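Local coordinates for protein AMP-dependent synthetase and ligase (Xenorhabdus doucetiae, PDB 6QSR) that pairs with a FabA/FabZ-type subunit in the dehydratase heterocomplex ApeI:P, which serves a type II polyketide synthase making aryl polyene pigments, at residues M1-E5 with D46-Y51; A12-A16 with K83-D87; V35-L39 with P73-G77; H91-Y97 with S111-L117. All coordinates share one frame; numbering follows the deposited sequence.

Interaction 1 (M1-E5 with D46-Y51); sequences MKPIE and DWVMHY
K2 and W47 mark the nearest approach of the two backbones, with CA atoms 7.2 Å apart, as the N-terminal residues pass helix 41-56 on their way into strand 4-9. P3 lies over one face of the W47 indole in a CH-pi contact, its CG 3.5 Å from the centroid of the six-membered ring and 5° off the ring normal; the compact proline ring brings its CB-CG-CD edge down onto the indole. W47 NE1 donates to M1 O at 3.1 Å, and the same carbonyl accepts a second bond from W28. A water beside this pair donates to D46 OD2 at 2.6 Å, while its bonds to M1 O and W47 NE1 are weak.

K2 starts away from the helix but bends at CG (chi2 -66°), which carries CD over a face of the H50 imidazole, 4.3 Å from its centroid. Beyond it, NZ forms a salt bridge with D46 OD2 at 3.2 Å, arriving from above the carboxylate plane. A long, flexible lysine suits this course, apolar in the middle and charged at the tip. The other oxygen of D46, OD1, accepts from W77 of the partner FabA/FabZ chain, so one carboxylate joins the N-terminus to the subunit interface. At the far end Y51 OH donates to E5 OE2 at 2.8 Å, also from above the carboxylate plane, and E5 OE1 is paired with R8. The whole is part of a hot-dog fold, in which a curved antiparallel sheet wraps round a central helix, with strand 4-9 at one edge of that sheet.

Interaction 2 (A12-A16 with K83-D87); sequences AQHEA and KINWD
H14 and N85 come to lie side by side because H14 holds CG between its backbone N and carbonyl carbon (chi1 72°), while N85 turns CG anti to its N (chi1 -178°), bringing its amide across to the neighbouring strand. N85 ND2 thus sits near the plane of the imidazole at its edge, 3.3 Å from H14 CD2. The same nitrogen donates to E15 OE1 at 3.2 Å. The acceptor lies in the amide plane of N85, but the carboxylate is turned 80° from that plane and is met on its anti side, somewhat out of its own plane. Asparagine fits here because its short side chain ends in a donor that a glutamate one strand away can accept.

Under these side chains the backbones form an antiparallel pairing between strands 15-21 and 79-87, neighbours in the hot-dog sheet. E15 and N85 are a non-hydrogen-bonded pair, with CA atoms 4.7 Å apart. A16 and I84 form the hydrogen-bonded pair, A16 N giving to I84 O at 3.0 Å and I84 N to A16 O at 2.9 Å. The pairing starts at the type I turn A12-E15, whose E15 N reaches A12 O at 3.2 Å, and from within that turn H14 O accepts from W86 N at 2.9 Å.

The two faces differ in character. E15 and N85 put polar groups on one; on the other A16 and I84 turn toward helix 41-56. The small A16 touches L56, and the branched I84 packs on both L56 and Y51. W86 also packs on L56, and its indole makes an edge-to-face contact with W60.

Interaction 3 (V35-L39 with P73-G77); sequences VQPLL and PLQPG
Q36 and Q75 cross at about a right angle, their amide planes 62° apart. Q36 NE2 donates to Q75 OE1 at 2.8 Å from a position 45° out of the carbonyl plane. A second bond from the same nitrogen goes to P37 O at 2.9 Å, close to the plane of the Q36 amide. Two acceptors therefore fix the rotation of this group. The bend at CG (chi2 71°) turns the amide back toward P37, while Q75, extended beyond CG, brings OE1 within reach. Glutamine suits both places, being long enough to span the gap and polar without charge.

The prolines P37 and P76 also cross at about a right angle, with P37 CB 3.7 Å from P76 CD; rigid rings give two irregular loops well-defined apolar surfaces. L38 and P73 instead lie alongside each other, pointing the same way, and touch through L38 CD2 and P73 CB at 3.8 Å. L39 and L74 meet at a slant, their CB atoms 4.0 Å apart. Beside them the backbone polar groups are paired: L39 N donates to L74 O at 2.9 Å, and a water links L39 O to L74 N, giving to the carbonyl at 2.8 Å.

P73 and Q75 pack on M107 and I173 of the partner FabA/FabZ chain. The contact joins the loop leading into helix 41-56 to the one between strands 61-70 and 79-87. L39 and L74 both pack on Q44 of that helix, and L39 reaches W47 as well.

Interaction 4 (H91-Y97 with S111-L117); sequences HLLTFRY and SQGKIKL
F95 and G113 form a hydrogen-bonded pair of a beta hairpin in the hot-dog sheet, where residues 92-97 and 111-117 run antiparallel at 176°. The phenylalanine swings its ring across the partner strand (chi1 71°), laying one face over G113, whose CA is 4.0 Å from the ring centroid. Glycine suits this place because a CB would collide with F95 CE1. The ring also reaches along the strand, F95 CE1 touching I115 CD1 at 3.7 Å.

Backbone bonds hold the register on both sides of this pair. I115 N donates almost straight to L93 O at 2.8 Å, and Y97 N to S111 O at the same length. L93, F95 and I115 turn to the helix side, where L93 packs on A52 and F95 on V48. The opposite face carries L92, T94, R96, Q112, K114 and K116, long or polar groups fit for a less buried surface; there L92 CD1 lies 3.8 Å from the methylene carbon K116 CD.

Farther out, polar ends are held mostly by residues just beyond the segments. R96 pairs with D98 and also bonds T109, and K116 NZ donates to K90 O. At the loop end H91 and L92 both face D87, a G1 beta bulge. Toward the helix, Q44 bonds both Y97 OH and S111 OG, and that serine oxygen lies 3.1 Å from Y97 CD1.

Interactions 1, 2 and 4 share one antiparallel sheet and helix 41-56, which it enfolds. Interactions 2 and 4 are closest, with centres 10 Å apart: strands 79-87 and 92-99 are neighbours, and N85 N lies 2.8 Å from T94 O. The centre of interaction 1 lies 14 to 15 Å from theirs, touching both through the helix, V48 meeting F95 and Y51 meeting I84. Interaction 3 stands off the sheet, about 27 Å from interaction 2 between centres, but L39 packs on W47. Along the chain interaction 1 crosses interactions 2 and 3, interaction 3 falls between the segments of interaction 2, and interaction 4 comes last. D46 and M49 carry the helix to the FabA/FabZ chain, which the loops of interaction 3 also meet.

Interaction 1 (M1-E5 with D46-Y51)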
# COMPACT_ATOMS: atom_id res chain seq x y z
N MET A 1 -11.70 9.45 -0.90
CA MET A 1 -10.53 8.71 -0.33
C MET A 1 -10.58 8.53 1.20
O MET A 1 -10.09 7.53 1.71
CB MET A 1 -9.20 9.35 -0.78
CG MET A 1 -8.31 8.43 -1.62
SD MET A 1 -8.90 8.03 -3.28
CE MET A 1 -8.45 6.30 -3.41
N LYS A 2 -11.18 9.49 1.92
CA LYS A 2 -11.34 9.35 3.38
C LYS A 2 -12.58 8.51 3.73
O LYS A 2 -13.60 8.63 3.06
CB LYS A 2 -11.44 10.73 4.07
CG LYS A 2 -10.26 11.66 3.84
CD LYS A 2 -8.96 11.15 4.47
CE LYS A 2 -7.73 11.60 3.69
NZ LYS A 2 -6.54 10.75 3.97
N PRO A 3 -12.50 7.68 4.79
CA PRO A 3 -13.66 6.90 5.19
C PRO A 3 -14.61 7.70 6.08
O PRO A 3 -14.33 8.86 6.39
CB PRO A 3 -13.05 5.74 5.96
CG PRO A 3 -11.82 6.31 6.57
CD PRO A 3 -11.42 7.54 5.79
N ILE A 4 -15.72 7.10 6.48
CA ILE A 4 -16.72 7.77 7.31
C ILE A 4 -16.27 7.74 8.77
O ILE A 4 -16.04 6.67 9.33
CB ILE A 4 -18.13 7.14 7.13
CG1 ILE A 4 -18.70 7.53 5.76
CG2 ILE A 4 -19.09 7.60 8.22
CD1 ILE A 4 -19.72 6.57 5.22
N GLU A 5 -16.14 8.91 9.37
CA GLU A 5 -15.71 9.01 10.76
C GLU A 5 -16.92 9.00 11.68
O GLU A 5 -17.74 9.92 11.64
CB GLU A 5 -14.88 10.28 10.99
CG GLU A 5 -14.17 10.27 12.33
CD GLU A 5 -13.36 11.52 12.57
OE1 GLU A 5 -13.48 12.11 13.67
OE2 GLU A 5 -12.60 11.93 11.67
N ASP A 46 -2.38 5.59 4.66
CA ASP A 46 -2.83 6.92 4.23
C ASP A 46 -3.62 7.64 5.33
O ASP A 46 -3.33 8.79 5.63
CB ASP A 46 -3.65 6.81 2.92
CG ASP A 46 -3.85 8.16 2.24
OD1 ASP A 46 -2.87 8.74 1.73
OD2 ASP A 46 -5.00 8.63 2.18
N TRP A 47 -4.56 6.95 5.98
CA TRP A 47 -5.38 7.55 7.03
C TRP A 47 -4.60 7.80 8.33
O TRP A 47 -4.77 8.83 8.97
CB TRP A 47 -6.62 6.70 7.32
CG TRP A 47 -7.45 6.41 6.10
CD1 TRP A 47 -7.54 7.17 4.96
CD2 TRP A 47 -8.32 5.29 5.91
NE1 TRP A 47 -8.39 6.57 4.06
CE2 TRP A 47 -8.89 5.42 4.62
CE3 TRP A 47 -8.66 4.18 6.70
CZ2 TRP A 47 -9.80 4.48 4.10
CZ3 TRP A 47 -9.56 3.24 6.17
CH2 TRP A 47 -10.11 3.40 4.89
N VAL A 48 -3.72 6.87 8.69
CA VAL A 48 -2.78 7.09 9.79
C VAL A 48 -2.04 8.41 9.59
O VAL A 48 -1.98 9.25 10.49
CB VAL A 48 -1.82 5.90 9.99
CG1 VAL A 48 -0.65 6.27 10.89
CG2 VAL A 48 -2.57 4.72 10.58
N MET A 49 -1.51 8.63 8.39
CA MET A 49 -0.82 9.88 8.08
C MET A 49 -1.72 11.12 8.13
O MET A 49 -1.26 12.18 8.54
CB MET A 49 -0.11 9.78 6.74
CG MET A 49 1.00 8.73 6.72
SD MET A 49 2.37 9.05 7.85
CE MET A 49 2.68 10.78 7.52
N HIS A 50 -2.99 10.99 7.71
CA HIS A 50 -3.94 12.11 7.75
C HIS A 50 -4.24 12.56 9.18
O HIS A 50 -4.18 13.74 9.49
CB HIS A 50 -5.27 11.76 7.06
CG HIS A 50 -6.36 12.75 7.30
ND1 HIS A 50 -6.36 14.01 6.74
CD2 HIS A 50 -7.48 12.69 8.07
CE1 HIS A 50 -7.43 14.68 7.15
NE2 HIS A 50 -8.12 13.90 7.95
N TYR A 51 -4.56 11.60 10.05
CA TYR A 51 -4.83 11.90 11.45
C TYR A 51 -3.57 12.33 12.20
O TYR A 51 -3.63 13.21 13.06
CB TYR A 51 -5.53 10.72 12.14
CG TYR A 51 -6.96 10.56 11.67
CD1 TYR A 51 -7.94 11.49 12.02
CD2 TYR A 51 -7.35 9.47 10.88
CE1 TYR A 51 -9.25 11.35 11.60
CE2 TYR A 51 -8.66 9.32 10.46
CZ TYR A 51 -9.61 10.27 10.82
OH TYR A 51 -10.91 10.13 10.40
O HOH W 1 -7.56 8.33 1.96
O HOH W 2 -3.35 11.22 4.20

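Interaction 2 (A12-A16 with K83-D87)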
# COMPACT_ATOMS: atom_id res chain seq x y z
N ALA A 12 -4.89 11.96 25.35
CA ALA A 12 -3.69 12.76 25.59
C ALA A 12 -3.41 13.55 24.32
O ALA A 12 -3.91 13.19 23.25
CB ALA A 12 -2.52 11.84 25.92
N GLN A 13 -2.60 14.60 24.40
CA GLN A 13 -2.31 15.41 23.19
C GLN A 13 -1.51 14.63 22.12
O GLN A 13 -1.50 15.02 20.95
CB GLN A 13 -1.60 16.72 23.55
CG GLN A 13 -2.40 17.66 24.45
CD GLN A 13 -3.64 18.24 23.79
OE1 GLN A 13 -3.57 19.21 23.04
NE2 GLN A 13 -4.80 17.65 24.08
N HIS A 14 -0.89 13.51 22.52
CA HIS A 14 -0.07 12.68 21.63
C HIS A 14 -0.75 11.37 21.18
O HIS A 14 -0.12 10.56 20.49
CB HIS A 14 1.29 12.40 22.29
CG HIS A 14 1.24 11.45 23.44
ND1 HIS A 14 0.99 11.85 24.73
CD2 HIS A 14 1.41 10.10 23.49
CE1 HIS A 14 1.00 10.79 25.53
NE2 HIS A 14 1.26 9.72 24.80
N GLU A 15 -2.01 11.16 21.57
CA GLU A 15 -2.75 9.94 21.24
C GLU A 15 -4.08 10.26 20.58
O GLU A 15 -4.72 11.28 20.90
CB GLU A 15 -3.02 9.12 22.51
CG GLU A 15 -1.80 8.47 23.12
CD GLU A 15 -2.16 7.31 24.03
OE1 GLU A 15 -1.66 6.18 23.80
OE2 GLU A 15 -2.97 7.51 24.97
N ALA A 16 -4.53 9.38 19.70
CA ALA A 16 -5.88 9.47 19.14
C ALA A 16 -6.49 8.10 18.93
O ALA A 16 -5.80 7.14 18.60
CB ALA A 16 -5.88 10.24 17.83
N LYS A 83 -6.02 3.31 16.56
CA LYS A 83 -5.30 3.85 17.70
C LYS A 83 -3.95 4.31 17.18
O LYS A 83 -3.26 3.53 16.53
CB LYS A 83 -5.14 2.75 18.75
CG LYS A 83 -4.20 3.02 19.91
CD LYS A 83 -3.42 1.75 20.25
CE LYS A 83 -2.65 1.84 21.56
NZ LYS A 83 -2.47 0.47 22.13
N ILE A 84 -3.60 5.58 17.43
CA ILE A 84 -2.32 6.16 16.98
C ILE A 84 -1.63 6.83 18.16
O ILE A 84 -2.27 7.56 18.93
CB ILE A 84 -2.50 7.23 15.87
CG1 ILE A 84 -3.27 6.67 14.66
CG2 ILE A 84 -1.14 7.72 15.39
CD1 ILE A 84 -3.85 7.75 13.77
N ASN A 85 -0.32 6.61 18.28
CA ASN A 85 0.51 7.24 19.30
C ASN A 85 1.69 7.91 18.59
O ASN A 85 2.35 7.29 17.76
CB ASN A 85 1.00 6.19 20.29
CG ASN A 85 1.83 6.78 21.41
OD1 ASN A 85 3.01 7.10 21.24
ND2 ASN A 85 1.22 6.90 22.58
N TRP A 86 1.92 9.19 18.92
CA TRP A 86 3.04 9.95 18.39
C TRP A 86 4.05 10.18 19.51
O TRP A 86 3.71 10.77 20.54
CB TRP A 86 2.53 11.28 17.81
CG TRP A 86 3.58 12.29 17.48
CD1 TRP A 86 3.62 13.59 17.91
CD2 TRP A 86 4.71 12.11 16.62
NE1 TRP A 86 4.72 14.23 17.37
CE2 TRP A 86 5.41 13.34 16.59
CE3 TRP A 86 5.21 11.02 15.89
CZ2 TRP A 86 6.57 13.52 15.84
CZ3 TRP A 86 6.37 11.20 15.15
CH2 TRP A 86 7.04 12.44 15.14
N ASP A 87 5.28 9.70 19.30
CA ASP A 87 6.38 9.90 20.24
C ASP A 87 7.37 10.85 19.57
O ASP A 87 8.19 10.45 18.74
CB ASP A 87 7.03 8.56 20.61
CG ASP A 87 7.97 8.66 21.81
OD1 ASP A 87 8.60 9.72 21.98
OD2 ASP A 87 8.07 7.68 22.57

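Interaction 3 (V35-L39 with P73-G77)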
# COMPACT_ATOMS: atom_id res chain seq x y z
N VAL A 35 -13.64 -9.76 -7.66
CA VAL A 35 -14.19 -10.91 -6.90
C VAL A 35 -14.40 -10.66 -5.39
O VAL A 35 -15.15 -11.39 -4.74
CB VAL A 35 -13.35 -12.21 -7.06
CG1 VAL A 35 -13.18 -12.58 -8.53
CG2 VAL A 35 -12.01 -12.12 -6.34
N GLN A 36 -13.72 -9.66 -4.83
CA GLN A 36 -13.87 -9.29 -3.42
C GLN A 36 -13.35 -7.88 -3.20
O GLN A 36 -12.16 -7.64 -3.47
CB GLN A 36 -13.05 -10.23 -2.52
CG GLN A 36 -12.94 -9.79 -1.06
CD GLN A 36 -14.24 -9.94 -0.29
OE1 GLN A 36 -14.89 -10.98 -0.36
NE2 GLN A 36 -14.62 -8.91 0.46
N PRO A 37 -14.20 -6.94 -2.74
CA PRO A 37 -13.61 -5.66 -2.31
C PRO A 37 -12.76 -5.84 -1.04
O PRO A 37 -13.24 -6.38 -0.05
CB PRO A 37 -14.82 -4.75 -2.06
CG PRO A 37 -15.99 -5.67 -1.94
CD PRO A 37 -15.68 -6.88 -2.78
N LEU A 38 -11.50 -5.42 -1.11
CA LEU A 38 -10.60 -5.46 0.04
C LEU A 38 -9.95 -4.10 0.18
O LEU A 38 -9.57 -3.50 -0.83
CB LEU A 38 -9.49 -6.50 -0.16
CG LEU A 38 -9.89 -7.97 -0.14
CD1 LEU A 38 -8.70 -8.82 -0.55
CD2 LEU A 38 -10.40 -8.36 1.25
N LEU A 39 -9.80 -3.64 1.41
CA LEU A 39 -9.16 -2.35 1.66
C LEU A 39 -7.64 -2.51 1.48
O LEU A 39 -7.03 -3.33 2.17
CB LEU A 39 -9.48 -1.87 3.08
CG LEU A 39 -9.06 -0.44 3.44
CD1 LEU A 39 -9.86 0.59 2.67
CD2 LEU A 39 -9.19 -0.21 4.94
N PRO A 73 -7.92 -9.42 6.62
CA PRO A 73 -8.47 -8.61 5.53
C PRO A 73 -9.67 -7.76 5.96
O PRO A 73 -10.49 -8.21 6.77
CB PRO A 73 -8.91 -9.64 4.48
CG PRO A 73 -9.03 -10.94 5.20
CD PRO A 73 -8.34 -10.84 6.53
N LEU A 74 -9.74 -6.56 5.41
CA LEU A 74 -10.81 -5.62 5.71
C LEU A 74 -11.64 -5.38 4.45
O LEU A 74 -11.10 -5.29 3.36
CB LEU A 74 -10.23 -4.30 6.21
CG LEU A 74 -9.44 -4.42 7.52
CD1 LEU A 74 -8.80 -3.10 7.90
CD2 LEU A 74 -10.34 -4.90 8.65
N GLN A 75 -12.96 -5.31 4.63
CA GLN A 75 -13.91 -5.20 3.52
C GLN A 75 -15.02 -4.20 3.86
O GLN A 75 -15.15 -3.80 5.02
CB GLN A 75 -14.50 -6.58 3.20
CG GLN A 75 -15.32 -7.22 4.31
CD GLN A 75 -15.98 -8.52 3.87
OE1 GLN A 75 -16.30 -8.71 2.70
NE2 GLN A 75 -16.20 -9.41 4.82
N PRO A 76 -15.83 -3.81 2.86
CA PRO A 76 -16.91 -2.88 3.17
C PRO A 76 -17.90 -3.44 4.20
O PRO A 76 -18.13 -4.65 4.23
CB PRO A 76 -17.60 -2.66 1.82
CG PRO A 76 -16.57 -3.00 0.81
CD PRO A 76 -15.75 -4.09 1.42
N GLY A 77 -18.44 -2.55 5.03
CA GLY A 77 -19.30 -2.93 6.14
C GLY A 77 -18.56 -3.04 7.47
O GLY A 77 -19.21 -3.00 8.52
O HOH W 3 -7.64 -5.46 3.80

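Interaction 4 (H91-Y97 with S111-L117)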
# COMPACT_ATOMS: atom_id res chain seq x y z
N HIS A 91 10.75 10.39 17.14
CA HIS A 91 10.29 10.62 15.75
C HIS A 91 9.32 9.52 15.28
O HIS A 91 9.20 9.28 14.08
CB HIS A 91 11.48 10.72 14.77
CG HIS A 91 12.51 11.73 15.14
ND1 HIS A 91 12.54 12.37 16.36
CD2 HIS A 91 13.58 12.20 14.45
CE1 HIS A 91 13.57 13.20 16.40
NE2 HIS A 91 14.22 13.11 15.26
N LEU A 92 8.60 8.90 16.22
CA LEU A 92 7.96 7.61 15.99
C LEU A 92 6.46 7.64 16.17
O LEU A 92 5.95 8.00 17.24
CB LEU A 92 8.57 6.56 16.93
CG LEU A 92 8.17 5.09 16.75
CD1 LEU A 92 8.73 4.54 15.45
CD2 LEU A 92 8.64 4.27 17.94
N LEU A 93 5.76 7.26 15.10
CA LEU A 93 4.32 7.16 15.05
C LEU A 93 4.00 5.66 15.02
O LEU A 93 4.49 4.93 14.15
CB LEU A 93 3.82 7.84 13.78
CG LEU A 93 2.34 8.04 13.53
CD1 LEU A 93 1.75 9.04 14.53
CD2 LEU A 93 2.13 8.53 12.10
N THR A 94 3.18 5.22 15.97
CA THR A 94 2.77 3.83 16.07
C THR A 94 1.27 3.78 15.93
O THR A 94 0.57 4.69 16.37
CB THR A 94 3.20 3.22 17.41
OG1 THR A 94 2.80 4.07 18.48
CG2 THR A 94 4.71 3.09 17.46
N PHE A 95 0.78 2.72 15.28
CA PHE A 95 -0.66 2.57 15.03
C PHE A 95 -1.12 1.13 15.08
O PHE A 95 -0.35 0.19 14.89
CB PHE A 95 -1.08 3.19 13.68
CG PHE A 95 -0.61 2.42 12.47
CD1 PHE A 95 0.64 2.67 11.92
CD2 PHE A 95 -1.41 1.45 11.89
CE1 PHE A 95 1.09 1.97 10.81
CE2 PHE A 95 -0.96 0.74 10.77
CZ PHE A 95 0.29 1.00 10.23
N ARG A 96 -2.43 0.98 15.28
CA ARG A 96 -3.04 -0.33 15.31
C ARG A 96 -4.48 -0.12 14.84
O ARG A 96 -5.13 0.84 15.25
CB ARG A 96 -2.96 -0.89 16.73
CG ARG A 96 -3.67 -2.21 16.97
CD ARG A 96 -3.57 -2.61 18.44
NE ARG A 96 -4.29 -3.86 18.70
CZ ARG A 96 -4.64 -4.32 19.91
NH1 ARG A 96 -4.33 -3.65 21.03
NH2 ARG A 96 -5.30 -5.48 20.00
N TYR A 97 -4.93 -0.97 13.91
CA TYR A 97 -6.33 -1.02 13.51
C TYR A 97 -6.93 -2.27 14.11
O TYR A 97 -6.42 -3.37 13.88
CB TYR A 97 -6.47 -1.10 11.99
CG TYR A 97 -6.30 0.20 11.23
CD1 TYR A 97 -5.03 0.60 10.76
CD2 TYR A 97 -7.40 0.99 10.91
CE1 TYR A 97 -4.88 1.77 10.03
CE2 TYR A 97 -7.26 2.16 10.18
CZ TYR A 97 -6.01 2.55 9.74
OH TYR A 97 -5.90 3.71 9.01
N SER A 111 -4.37 -4.62 11.59
CA SER A 111 -3.02 -4.21 11.21
C SER A 111 -2.34 -3.40 12.29
O SER A 111 -2.98 -2.87 13.20
CB SER A 111 -3.07 -3.42 9.90
OG SER A 111 -3.73 -2.18 10.07
N GLN A 112 -1.02 -3.31 12.20
CA GLN A 112 -0.25 -2.56 13.17
C GLN A 112 1.07 -2.15 12.54
O GLN A 112 1.61 -2.87 11.70
CB GLN A 112 -0.02 -3.39 14.44
CG GLN A 112 0.65 -4.73 14.19
CD GLN A 112 0.54 -5.71 15.35
OE1 GLN A 112 -0.27 -5.53 16.27
NE2 GLN A 112 1.34 -6.76 15.31
N GLY A 113 1.59 -0.99 12.92
CA GLY A 113 2.88 -0.59 12.39
C GLY A 113 3.57 0.56 13.07
O GLY A 113 3.03 1.16 14.01
N LYS A 114 4.78 0.83 12.58
CA LYS A 114 5.67 1.87 13.10
C LYS A 114 6.20 2.71 11.94
O LYS A 114 6.85 2.17 11.03
CB LYS A 114 6.87 1.24 13.82
CG LYS A 114 6.50 0.42 15.05
CD LYS A 114 7.64 -0.48 15.49
CE LYS A 114 8.82 0.31 16.03
NZ LYS A 114 9.87 -0.62 16.55
N ILE A 115 5.91 4.01 11.98
CA ILE A 115 6.28 4.96 10.92
C ILE A 115 7.24 6.00 11.52
O ILE A 115 7.02 6.45 12.64
CB ILE A 115 5.00 5.65 10.37
CG1 ILE A 115 4.18 4.63 9.56
CG2 ILE A 115 5.32 6.87 9.50
CD1 ILE A 115 2.72 5.01 9.34
N LYS A 116 8.30 6.35 10.81
CA LYS A 116 9.13 7.48 11.22
C LYS A 116 8.74 8.74 10.45
O LYS A 116 8.47 8.69 9.24
CB LYS A 116 10.62 7.18 11.05
CG LYS A 116 11.11 6.03 11.91
CD LYS A 116 11.30 6.40 13.37
CE LYS A 116 12.71 6.88 13.68
NZ LYS A 116 13.14 6.39 15.02
N LEU A 117 8.66 9.85 11.17
CA LEU A 117 8.42 11.16 10.56
C LEU A 117 9.69 12.00 10.67
O LEU A 117 10.56 11.69 11.49
CB LEU A 117 7.26 11.88 11.23
CG LEU A 117 5.93 11.11 11.28
CD1 LEU A 117 4.86 11.93 11.98
CD2 LEU A 117 5.48 10.74 9.88